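Local coordinates for Phikz039 (Pseudomonas phage phikz, PDB 3ZBQ), which is a phage-encoded tubulin-like protein of the tubulin/FtsZ superfamily, with guanosine-5'-diphosphate held in its nucleotide pocket, at residues Lys72-Ala77 with Gly109-Pro114; Tyr102-Ala107 with Ser145-Thr150; Gly133-Asp138 with Glu293-Met298. All blocks are in the same frame, centred on the assembly; numbering follows the deposited sequence.

Contact 1: residues Lys72-Ala77 with Gly109-Pro114. With GDP (guanosine-5'-diphosphate), chain B.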
loop_
_atom_site.group_PDB
_atom_site.type_symbol
_atom_site.label_atom_id
_atom_site.label_comp_id
_atom_site.label_asym_id
_atom_site.label_seq_id
_atom_site.Cartn_x
_atom_site.Cartn_y
_atom_site.Cartn_z
ATOM N N LYS A 72 2.054 -0.634 16.544
ATOM C CA LYS A 72 0.702 -0.942 16.061
ATOM C C LYS A 72 -0.420 -0.040 16.586
ATOM O O LYS A 72 -1.602 -0.370 16.452
ATOM C CB LYS A 72 0.370 -2.430 16.249
ATOM C CG LYS A 72 1.313 -3.335 15.488
ATOM C CD LYS A 72 0.846 -4.777 15.568
ATOM C CE LYS A 72 1.770 -5.700 14.777
ATOM N NZ LYS A 72 3.135 -5.776 15.364
ATOM N N ASP A 73 -0.049 1.100 17.164
ATOM C CA ASP A 73 -1.031 2.080 17.624
ATOM C C ASP A 73 -1.305 3.054 16.487
ATOM O O ASP A 73 -0.647 4.092 16.376
ATOM C CB ASP A 73 -0.508 2.840 18.852
ATOM C CG ASP A 73 -1.598 3.641 19.564
ATOM O OD1 ASP A 73 -2.561 4.096 18.901
ATOM O OD2 ASP A 73 -1.483 3.814 20.797
ATOM N N ARG A 74 -2.270 2.708 15.640
ATOM C CA ARG A 74 -2.566 3.491 14.435
ATOM C C ARG A 74 -3.032 4.916 14.751
ATOM O O ARG A 74 -2.679 5.865 14.044
ATOM C CB ARG A 74 -3.619 2.778 13.577
ATOM C CG ARG A 74 -3.076 2.132 12.319
ATOM C CD ARG A 74 -4.192 1.671 11.375
ATOM N NE ARG A 74 -4.229 2.450 10.123
ATOM C CZ ARG A 74 -5.311 3.066 9.655
ATOM N NH1 ARG A 74 -6.464 2.969 10.305
ATOM N NH2 ARG A 74 -5.249 3.759 8.519
ATOM N N LYS A 75 -3.831 5.069 15.802
ATOM C CA LYS A 75 -4.322 6.396 16.171
ATOM C C LYS A 75 -3.198 7.300 16.652
ATOM O O LYS A 75 -3.101 8.455 16.231
ATOM C CB LYS A 75 -5.434 6.302 17.210
ATOM C CG LYS A 75 -6.679 5.635 16.673
ATOM C CD LYS A 75 -7.825 5.714 17.664
ATOM C CE LYS A 75 -9.043 4.994 17.120
ATOM N NZ LYS A 75 -10.224 5.133 18.012
ATOM N N ALA A 76 -2.342 6.779 17.529
ATOM C CA ALA A 76 -1.197 7.551 17.990
ATOM C C ALA A 76 -0.285 7.929 16.837
ATOM O O ALA A 76 0.218 9.051 16.778
ATOM C CB ALA A 76 -0.412 6.788 19.067
ATOM N N ALA A 77 -0.058 6.988 15.925
ATOM C CA ALA A 77 0.802 7.253 14.783
ATOM C C ALA A 77 0.207 8.386 13.955
ATOM O O ALA A 77 0.916 9.310 13.547
ATOM C CB ALA A 77 0.962 6.010 13.940
ATOM N N GLY A 109 3.311 2.741 8.667
ATOM C CA GLY A 109 3.127 2.642 7.228
ATOM C C GLY A 109 1.681 2.879 6.851
ATOM O O GLY A 109 1.395 3.504 5.826
ATOM N N SER A 110 0.760 2.389 7.678
ATOM C CA SER A 110 -0.668 2.469 7.365
ATOM C C SER A 110 -1.293 3.834 7.655
ATOM O O SER A 110 -2.494 4.028 7.462
ATOM C CB SER A 110 -1.435 1.405 8.132
ATOM O OG SER A 110 -1.514 1.753 9.510
ATOM N N THR A 111 -0.486 4.777 8.121
ATOM C CA THR A 111 -0.945 6.156 8.280
ATOM C C THR A 111 -0.116 7.090 7.404
ATOM O O THR A 111 -0.677 7.877 6.641
ATOM C CB THR A 111 -0.923 6.611 9.765
ATOM O OG1 THR A 111 0.383 6.394 10.308
ATOM C CG2 THR A 111 -1.946 5.822 10.567
ATOM N N ILE A 112 1.210 6.988 7.490
ATOM C CA ILE A 112 2.099 7.756 6.613
ATOM C C ILE A 112 1.788 7.494 5.134
ATOM O O ILE A 112 1.655 8.427 4.353
ATOM C CB ILE A 112 3.594 7.433 6.863
ATOM C CG1 ILE A 112 4.018 7.874 8.264
ATOM C CG2 ILE A 112 4.481 8.118 5.820
ATOM C CD1 ILE A 112 5.387 7.303 8.700
ATOM N N GLY A 113 1.671 6.220 4.762
ATOM C CA GLY A 113 1.444 5.854 3.368
ATOM C C GLY A 113 0.182 6.466 2.798
ATOM O O GLY A 113 0.231 7.230 1.821
ATOM N N PRO A 114 -0.973 6.123 3.386
ATOM C CA PRO A 114 -2.227 6.701 2.893
ATOM C C PRO A 114 -2.275 8.224 3.008
ATOM O O PRO A 114 -2.902 8.868 2.166
ATOM C CB PRO A 114 -3.281 6.047 3.784
ATOM C CG PRO A 114 -2.681 4.706 4.133
ATOM C CD PRO A 114 -1.204 5.004 4.320
HETATM P PB GDP B . 4.733 -0.202 10.949
HETATM O O1B GDP B . 6.209 0.074 11.079
HETATM O O2B GDP B . 4.218 0.291 9.612
HETATM O O3B GDP B . 3.944 0.416 12.077
HETATM O O3A GDP B . 4.432 -1.781 11.017
HETATM P PA GDP B . 5.249 -2.936 10.254
HETATM O O1A GDP B . 6.705 -3.076 10.630
HETATM O O2A GDP B . 5.083 -2.785 8.756
HETATM O "O5'" GDP B . 4.480 -4.245 10.744
HETATM C "C5'" GDP B . 3.072 -4.379 10.588
HETATM C "C4'" GDP B . 2.768 -5.748 9.983
HETATM O "O4'" GDP B . 3.241 -5.786 8.636
HETATM C "C3'" GDP B . 3.471 -6.900 10.674
HETATM O "O3'" GDP B . 2.679 -7.379 11.772
HETATM C "C2'" GDP B . 3.599 -7.922 9.571
HETATM O "O2'" GDP B . 2.366 -8.633 9.437
HETATM C "C1'" GDP B . 3.705 -7.095 8.310
HETATM N N9 GDP B . 5.102 -6.950 7.849
HETATM C C8 GDP B . 6.090 -6.217 8.400
HETATM N N7 GDP B . 7.229 -6.319 7.673
HETATM C C5 GDP B . 6.971 -7.120 6.619
HETATM C C6 GDP B . 7.719 -7.651 5.456
HETATM O O6 GDP B . 8.923 -7.347 5.262
HETATM N N1 GDP B . 7.049 -8.452 4.607
HETATM C C2 GDP B . 5.754 -8.789 4.785
HETATM N N2 GDP B . 5.139 -9.614 3.901
HETATM N N3 GDP B . 5.015 -8.341 5.821
HETATM C C4 GDP B . 5.566 -7.524 6.746
#
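Arg74 grips Ser110 side-on, using NE and one terminal nitrogen for two different atoms. Arg74 NE donates to Ser110 OG at 2.9 Å. This bond is somewhat bent, at 141°. Arg74 NH2 donates to Ser110 O at 3.0 Å in a much straighter bond, at 166°. Both acceptors lie near the guanidinium plane, so the edge of the group is used, and the two bonds restrict its rotation. A bend at chi3 of 112° turns that edge toward the helix. The Ser110 hydroxyl has a stronger partner in Gly106 O.

Asp73 is the N-cap of the helix that begins at Arg74. Its OD1 accepts from Ala76 N at 3.0 Å, from well above the carboxylate plane. It is a capping bond at the first turn, next to Arg74.

Packing completes the contact around Thr111. Thr111 CG2 sits 3.6 Å from Arg74 O, beside the first helical turn. Thr111 OG1 lies 3.7 Å from Ala77 CB. That hydroxyl is bonded mainly to Ala107 O, with Ser108 O as another partner.

Two residues reach the ligand. Gly109 N donates to O2B of the GDP beta-phosphate at 2.8 Å. Lys72 CE comes within 3.6 Å of GDP O3', on the ribose. The contact therefore flanks the nucleotide pocket of a tubulin-like fold, where helix 109-122 presents its N-terminal end to the beta-phosphate.

Helix 74-81 lies against helix 109-122. Helix 138-158 joins them through Asn143, Ser147 and Thr150, whose OG1 is bonded to Arg74 NH2. Helix 109-122 itself follows strand 97-103 of the central sheet.

Contact 2: residues Tyr102-Ala107 with Ser145-Thr150. With GDP (guanosine-5'-diphosphate), chain B.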
loop_
_atom_site.group_PDB
_atom_site.type_symbol
_atom_site.label_atom_id
_atom_site.label_comp_id
_atom_site.label_asym_id
_atom_site.label_seq_id
_atom_site.Cartn_x
_atom_site.Cartn_y
_atom_site.Cartn_z
ATOM N N TYR A 102 3.644 -0.017 1.951
ATOM C CA TYR A 102 3.409 -0.092 3.409
ATOM C C TYR A 102 2.486 -1.242 3.797
ATOM O O TYR A 102 1.713 -1.746 2.980
ATOM C CB TYR A 102 2.791 1.226 3.914
ATOM C CG TYR A 102 1.575 1.667 3.112
ATOM C CD1 TYR A 102 1.726 2.358 1.915
ATOM C CD2 TYR A 102 0.280 1.396 3.556
ATOM C CE1 TYR A 102 0.633 2.759 1.175
ATOM C CE2 TYR A 102 -0.830 1.803 2.820
ATOM C CZ TYR A 102 -0.643 2.484 1.632
ATOM O OH TYR A 102 -1.725 2.897 0.871
ATOM N N SER A 103 2.559 -1.659 5.061
ATOM C CA SER A 103 1.645 -2.671 5.562
ATOM C C SER A 103 0.340 -2.018 6.000
ATOM O O SER A 103 0.308 -0.831 6.325
ATOM C CB SER A 103 2.268 -3.390 6.754
ATOM O OG SER A 103 2.517 -2.470 7.800
ATOM N N MET A 104 -0.732 -2.802 6.034
ATOM C CA MET A 104 -2.013 -2.323 6.537
ATOM C C MET A 104 -2.208 -2.598 8.033
ATOM O O MET A 104 -3.010 -1.932 8.692
ATOM C CB MET A 104 -3.144 -2.986 5.757
ATOM C CG MET A 104 -3.151 -2.594 4.299
ATOM S SD MET A 104 -4.216 -3.662 3.295
ATOM C CE MET A 104 -5.832 -3.239 3.934
ATOM N N GLY A 105 -1.500 -3.586 8.554
ATOM C CA GLY A 105 -1.738 -4.025 9.926
ATOM C C GLY A 105 -0.875 -3.354 10.972
ATOM O O GLY A 105 -1.051 -3.573 12.178
ATOM N N GLY A 106 0.073 -2.547 10.509
ATOM C CA GLY A 106 0.932 -1.789 11.392
ATOM C C GLY A 106 0.364 -0.413 11.696
ATOM O O GLY A 106 -0.818 -0.158 11.460
ATOM N N ALA A 107 1.203 0.472 12.231
ATOM C CA ALA A 107 0.761 1.799 12.663
ATOM C C ALA A 107 1.306 2.934 11.799
ATOM O O ALA A 107 0.597 3.892 11.500
ATOM C CB ALA A 107 1.155 2.033 14.120
ATOM N N SER A 145 -8.356 -3.559 8.906
ATOM C CA SER A 145 -9.724 -3.113 8.594
ATOM C C SER A 145 -9.805 -1.595 8.478
ATOM O O SER A 145 -10.452 -1.064 7.561
ATOM C CB SER A 145 -10.728 -3.607 9.636
ATOM O OG SER A 145 -10.760 -5.021 9.676
ATOM N N GLY A 146 -9.162 -0.895 9.409
ATOM C CA GLY A 146 -9.085 0.560 9.339
ATOM C C GLY A 146 -8.359 1.039 8.091
ATOM O O GLY A 146 -8.740 2.034 7.470
ATOM N N SER A 147 -7.299 0.334 7.714
ATOM C CA SER A 147 -6.574 0.693 6.504
ATOM C C SER A 147 -7.441 0.519 5.277
ATOM O O SER A 147 -7.388 1.343 4.350
ATOM C CB SER A 147 -5.301 -0.144 6.366
ATOM O OG SER A 147 -4.336 0.252 7.321
ATOM N N LEU A 148 -8.255 -0.539 5.251
ATOM C CA LEU A 148 -9.106 -0.761 4.071
ATOM C C LEU A 148 -10.118 0.372 3.960
ATOM O O LEU A 148 -10.360 0.916 2.871
ATOM C CB LEU A 148 -9.825 -2.117 4.161
ATOM C CG LEU A 148 -10.801 -2.399 3.006
ATOM C CD1 LEU A 148 -10.054 -2.455 1.672
ATOM C CD2 LEU A 148 -11.566 -3.696 3.234
ATOM N N LYS A 149 -10.695 0.728 5.104
ATOM C CA LYS A 149 -11.611 1.856 5.193
ATOM C C LYS A 149 -10.918 3.161 4.830
ATOM O O LYS A 149 -11.518 4.030 4.184
ATOM C CB LYS A 149 -12.210 1.936 6.602
ATOM C CG LYS A 149 -13.279 0.881 6.870
ATOM C CD LYS A 149 -13.612 0.834 8.358
ATOM C CE LYS A 149 -14.582 -0.295 8.694
ATOM N NZ LYS A 149 -15.915 -0.091 8.080
ATOM N N THR A 150 -9.654 3.289 5.228
ATOM C CA THR A 150 -8.849 4.469 4.905
ATOM C C THR A 150 -8.729 4.663 3.382
ATOM O O THR A 150 -8.835 5.781 2.889
ATOM C CB THR A 150 -7.455 4.366 5.547
ATOM O OG1 THR A 150 -7.587 4.468 6.985
ATOM C CG2 THR A 150 -6.514 5.453 5.028
HETATM P PB GDP B . 4.733 -0.202 10.949
HETATM O O1B GDP B . 6.209 0.074 11.079
HETATM O O2B GDP B . 4.218 0.291 9.612
HETATM O O3B GDP B . 3.944 0.416 12.077
HETATM O O3A GDP B . 4.432 -1.781 11.017
HETATM P PA GDP B . 5.249 -2.936 10.254
HETATM O O1A GDP B . 6.705 -3.076 10.630
HETATM O O2A GDP B . 5.083 -2.785 8.756
HETATM O "O5'" GDP B . 4.480 -4.245 10.744
HETATM C "C5'" GDP B . 3.072 -4.379 10.588
HETATM C "C4'" GDP B . 2.768 -5.748 9.983
HETATM O "O4'" GDP B . 3.241 -5.786 8.636
HETATM C "C3'" GDP B . 3.471 -6.900 10.674
HETATM O "O3'" GDP B . 2.679 -7.379 11.772
HETATM C "C2'" GDP B . 3.599 -7.922 9.571
HETATM O "O2'" GDP B . 2.366 -8.633 9.437
HETATM C "C1'" GDP B . 3.705 -7.095 8.310
HETATM N N9 GDP B . 5.102 -6.950 7.849
HETATM C C8 GDP B . 6.090 -6.217 8.400
HETATM N N7 GDP B . 7.229 -6.319 7.673
HETATM C C5 GDP B . 6.971 -7.120 6.619
HETATM C C6 GDP B . 7.719 -7.651 5.456
HETATM O O6 GDP B . 8.923 -7.347 5.262
HETATM N N1 GDP B . 7.049 -8.452 4.607
HETATM C C2 GDP B . 5.754 -8.789 4.785
HETATM N N2 GDP B . 5.139 -9.614 3.901
HETATM N N3 GDP B . 5.015 -8.341 5.821
HETATM C C4 GDP B . 5.566 -7.524 6.746
#
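Ser147 and Met104 meet through two torsions. Ser147 OG lies beside its own backbone N (chi1 -71°), which aims it at the main chain of Met104. The Met104 chain turns at chi3 (67°) and brings CE back over the helix. Met104 opens the glycine-rich loop that follows strand 97-103, the signature loop of the tubulin/FtsZ fold.

Ser147 OG is 2.9 Å from Met104 O and also lies near Asn143 O, one turn back in helix 138-158. Next to this, Met104 CB and Ser147 CB touch at 3.6 Å. Met104 CA and Ser147 CA are the closest such pair between the two segments, 5.5 Å apart. Met104 CE rests against Leu148 CB at 4.2 Å. Phe151 and Val131 also touch the Met104 side chain, so it is buried between helix and sheet.

The other side of the loop holds the nucleotide. Ala107 N donates to GDP O3B at 2.7 Å, on the beta-phosphate. Gly106 CA passes 3.5 Å from GDP C5'. Gly105 O is held by Asn143 ND2, a second tie from helix 138-158 to the loop. At the end of the strand, the hydroxyl of Ser103 donates its proton to the alpha-phosphate, with OG 2.8 Å from GDP O2A.

Contact 3: residues Gly133-Asp138 with Glu293-Met298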
loop_
_atom_site.group_PDB
_atom_site.type_symbol
_atom_site.label_atom_id
_atom_site.label_comp_id
_atom_site.label_asym_id
_atom_site.label_seq_id
_atom_site.Cartn_x
_atom_site.Cartn_y
_atom_site.Cartn_z
ATOM N N GLY A 133 -1.924 -6.904 3.750
ATOM C CA GLY A 133 -2.943 -7.130 4.766
ATOM C C GLY A 133 -2.488 -8.172 5.776
ATOM O O GLY A 133 -1.816 -9.141 5.413
ATOM N N SER A 134 -2.835 -7.978 7.046
ATOM C CA SER A 134 -2.492 -8.967 8.072
ATOM C C SER A 134 -3.538 -8.989 9.174
ATOM O O SER A 134 -4.337 -8.056 9.316
ATOM C CB SER A 134 -1.084 -8.727 8.643
ATOM O OG SER A 134 -1.000 -7.508 9.371
ATOM N N TYR A 135 -3.537 -10.057 9.964
ATOM C CA TYR A 135 -4.572 -10.230 10.964
ATOM C C TYR A 135 -4.121 -11.223 12.014
ATOM O O TYR A 135 -4.931 -12.023 12.484
ATOM C CB TYR A 135 -5.868 -10.723 10.320
ATOM C CG TYR A 135 -5.646 -11.727 9.226
ATOM C CD1 TYR A 135 -5.462 -13.073 9.508
ATOM C CD2 TYR A 135 -5.630 -11.324 7.894
ATOM C CE1 TYR A 135 -5.259 -13.993 8.492
ATOM C CE2 TYR A 135 -5.425 -12.228 6.881
ATOM C CZ TYR A 135 -5.239 -13.555 7.178
ATOM O OH TYR A 135 -5.048 -14.442 6.139
ATOM N N ASP A 136 -2.836 -11.163 12.373
ATOM C CA ASP A 136 -2.268 -12.111 13.346
ATOM C C ASP A 136 -2.680 -11.830 14.784
ATOM O O ASP A 136 -2.349 -12.599 15.690
ATOM C CB ASP A 136 -0.732 -12.213 13.222
ATOM C CG ASP A 136 -0.006 -10.947 13.672
ATOM O OD1 ASP A 136 -0.616 -9.859 13.652
ATOM O OD2 ASP A 136 1.191 -11.037 14.044
ATOM N N SER A 137 -3.413 -10.743 15.004
ATOM C CA SER A 137 -3.976 -10.467 16.325
ATOM C C SER A 137 -5.156 -9.528 16.178
ATOM O O SER A 137 -5.398 -8.985 15.094
ATOM C CB SER A 137 -2.938 -9.838 17.261
ATOM O OG SER A 137 -2.642 -8.511 16.869
ATOM N N ASP A 138 -5.887 -9.327 17.268
ATOM C CA ASP A 138 -7.006 -8.393 17.261
ATOM C C ASP A 138 -6.590 -6.999 16.792
ATOM O O ASP A 138 -7.251 -6.396 15.935
ATOM C CB ASP A 138 -7.657 -8.309 18.643
ATOM C CG ASP A 138 -8.793 -7.308 18.684
ATOM O OD1 ASP A 138 -9.712 -7.408 17.847
ATOM O OD2 ASP A 138 -8.767 -6.405 19.548
ATOM N N GLU A 293 -13.805 -9.123 7.291
ATOM C CA GLU A 293 -15.055 -9.246 8.037
ATOM C C GLU A 293 -15.147 -10.613 8.710
ATOM O O GLU A 293 -15.479 -10.714 9.898
ATOM C CB GLU A 293 -16.252 -9.022 7.112
ATOM C CG GLU A 293 -17.614 -9.060 7.800
ATOM C CD GLU A 293 -18.743 -8.691 6.846
ATOM O OE1 GLU A 293 -19.222 -9.585 6.116
ATOM O OE2 GLU A 293 -19.138 -7.504 6.822
ATOM N N GLU A 294 -14.824 -11.660 7.959
ATOM C CA GLU A 294 -14.848 -13.019 8.498
ATOM C C GLU A 294 -13.833 -13.191 9.619
ATOM O O GLU A 294 -14.135 -13.825 10.633
ATOM C CB GLU A 294 -14.588 -14.048 7.394
ATOM C CG GLU A 294 -15.725 -14.168 6.390
ATOM C CD GLU A 294 -15.292 -14.826 5.093
ATOM O OE1 GLU A 294 -14.069 -15.021 4.900
ATOM O OE2 GLU A 294 -16.177 -15.150 4.267
ATOM N N ARG A 295 -12.630 -12.642 9.447
ATOM C CA ARG A 295 -11.639 -12.720 10.528
ATOM C C ARG A 295 -12.147 -11.965 11.749
ATOM O O ARG A 295 -11.952 -12.400 12.883
ATOM C CB ARG A 295 -10.278 -12.145 10.111
ATOM C CG ARG A 295 -9.627 -12.792 8.890
ATOM C CD ARG A 295 -9.400 -14.283 9.061
ATOM N NE ARG A 295 -8.628 -14.588 10.262
ATOM C CZ ARG A 295 -7.992 -15.737 10.467
ATOM N NH1 ARG A 295 -8.025 -16.686 9.539
ATOM N NH2 ARG A 295 -7.314 -15.933 11.592
ATOM N N ARG A 296 -12.800 -10.830 11.521
ATOM C CA ARG A 296 -13.352 -10.031 12.613
ATOM C C ARG A 296 -14.456 -10.794 13.351
ATOM O O ARG A 296 -14.524 -10.761 14.589
ATOM C CB ARG A 296 -13.853 -8.679 12.083
ATOM C CG ARG A 296 -14.679 -7.844 13.059
ATOM C CD ARG A 296 -13.979 -7.637 14.422
ATOM N NE ARG A 296 -12.599 -7.152 14.316
ATOM C CZ ARG A 296 -11.714 -7.204 15.312
ATOM N NH1 ARG A 296 -12.067 -7.725 16.478
ATOM N NH2 ARG A 296 -10.475 -6.747 15.145
ATOM N N GLU A 297 -15.308 -11.493 12.604
ATOM C CA GLU A 297 -16.353 -12.313 13.229
ATOM C C GLU A 297 -15.772 -13.418 14.111
ATOM O O GLU A 297 -16.284 -13.685 15.202
ATOM C CB GLU A 297 -17.319 -12.880 12.179
ATOM C CG GLU A 297 -18.177 -11.793 11.547
ATOM C CD GLU A 297 -19.034 -12.284 10.395
ATOM O OE1 GLU A 297 -18.880 -13.453 9.977
ATOM O OE2 GLU A 297 -19.863 -11.487 9.905
ATOM N N MET A 298 -14.689 -14.044 13.661
ATOM C CA MET A 298 -13.996 -15.026 14.500
ATOM C C MET A 298 -13.387 -14.378 15.747
ATOM O O MET A 298 -13.521 -14.901 16.858
ATOM C CB MET A 298 -12.896 -15.742 13.716
ATOM C CG MET A 298 -13.381 -16.533 12.519
ATOM S SD MET A 298 -11.992 -17.034 11.476
ATOM C CE MET A 298 -10.937 -17.802 12.708
HETATM O O HOH W 1 -7.755 -13.026 12.476
#
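The guanidinium of Arg295 lies between two side chains. Tyr135 CE1 is 3.7 Å above one face, over the centre of the group. Met298 CE covers the opposite face at 4.2 Å. A water lies at the edge, in the guanidinium plane. The tyrosine ring and the guanidinium are not quite parallel, with planes 33° apart. The arginine also lays its aliphatic part on the ring. Arg295 CG is 4.2 Å from the Tyr135 ring centroid, a CH-pi contact over the face. Bends at both chi2 and chi3, each near -60°, curl the chain so that CG and the guanidinium reach the same ring.

The edge water bridges the two segments. It accepts from Arg295 NE at 2.8 Å and donates to Tyr135 O at 3.0 Å. The phenol end of Tyr135 is bonded to Arg291 and Glu168.

Residues 133-138 run from the last residue of strand 127-133, through a loop, to the first residue of helix 138-158. That loop is one of the nucleotide-side loops of the tubulin/FtsZ fold. Ser134 touches GDP. The long helix 284-304, near the C-terminus, packs against this loop.

The second half of the contact is ionic. Arg296 meets Asp138 end-on, and both terminal nitrogens reach the same oxygen. Asp138 OD1 is 2.7 Å from Arg296 NH1 and 2.9 Å from Arg296 NH2. OD1 lies in the guanidinium plane, but the carboxylate is turned 79° against it, so the bridge is not a flat two-by-two pair. A weak bond also runs from Arg296 NH2 to Asp138 O. The other carboxylate oxygen, OD2, forms salt bridges with Arg142 and Lys303. This positive surrounding would be expected to keep Asp138 ionised.

Contacts 1 and 2 are neighbours, with centres 8 Å apart, and both touch GDP. Their segments alternate along the chain. The signature loop runs directly from contact 2 into helix 109-122 of contact 1. Contact 3 lies farther out, with its centre 12 Å from contact 2 and 18 Å from contact 1. It touches contact 2 where Gly105 meets Ser134, and its segments alternate with those of contact 2. Contact 1 closes before contact 3 opens. Strands 97-103 and 127-133 are adjacent and parallel in the central sheet. Helix 138-158 takes part in contact 2 and starts at Asp138 of contact 3. The nucleotide loops are thus linked outward to helix 284-304.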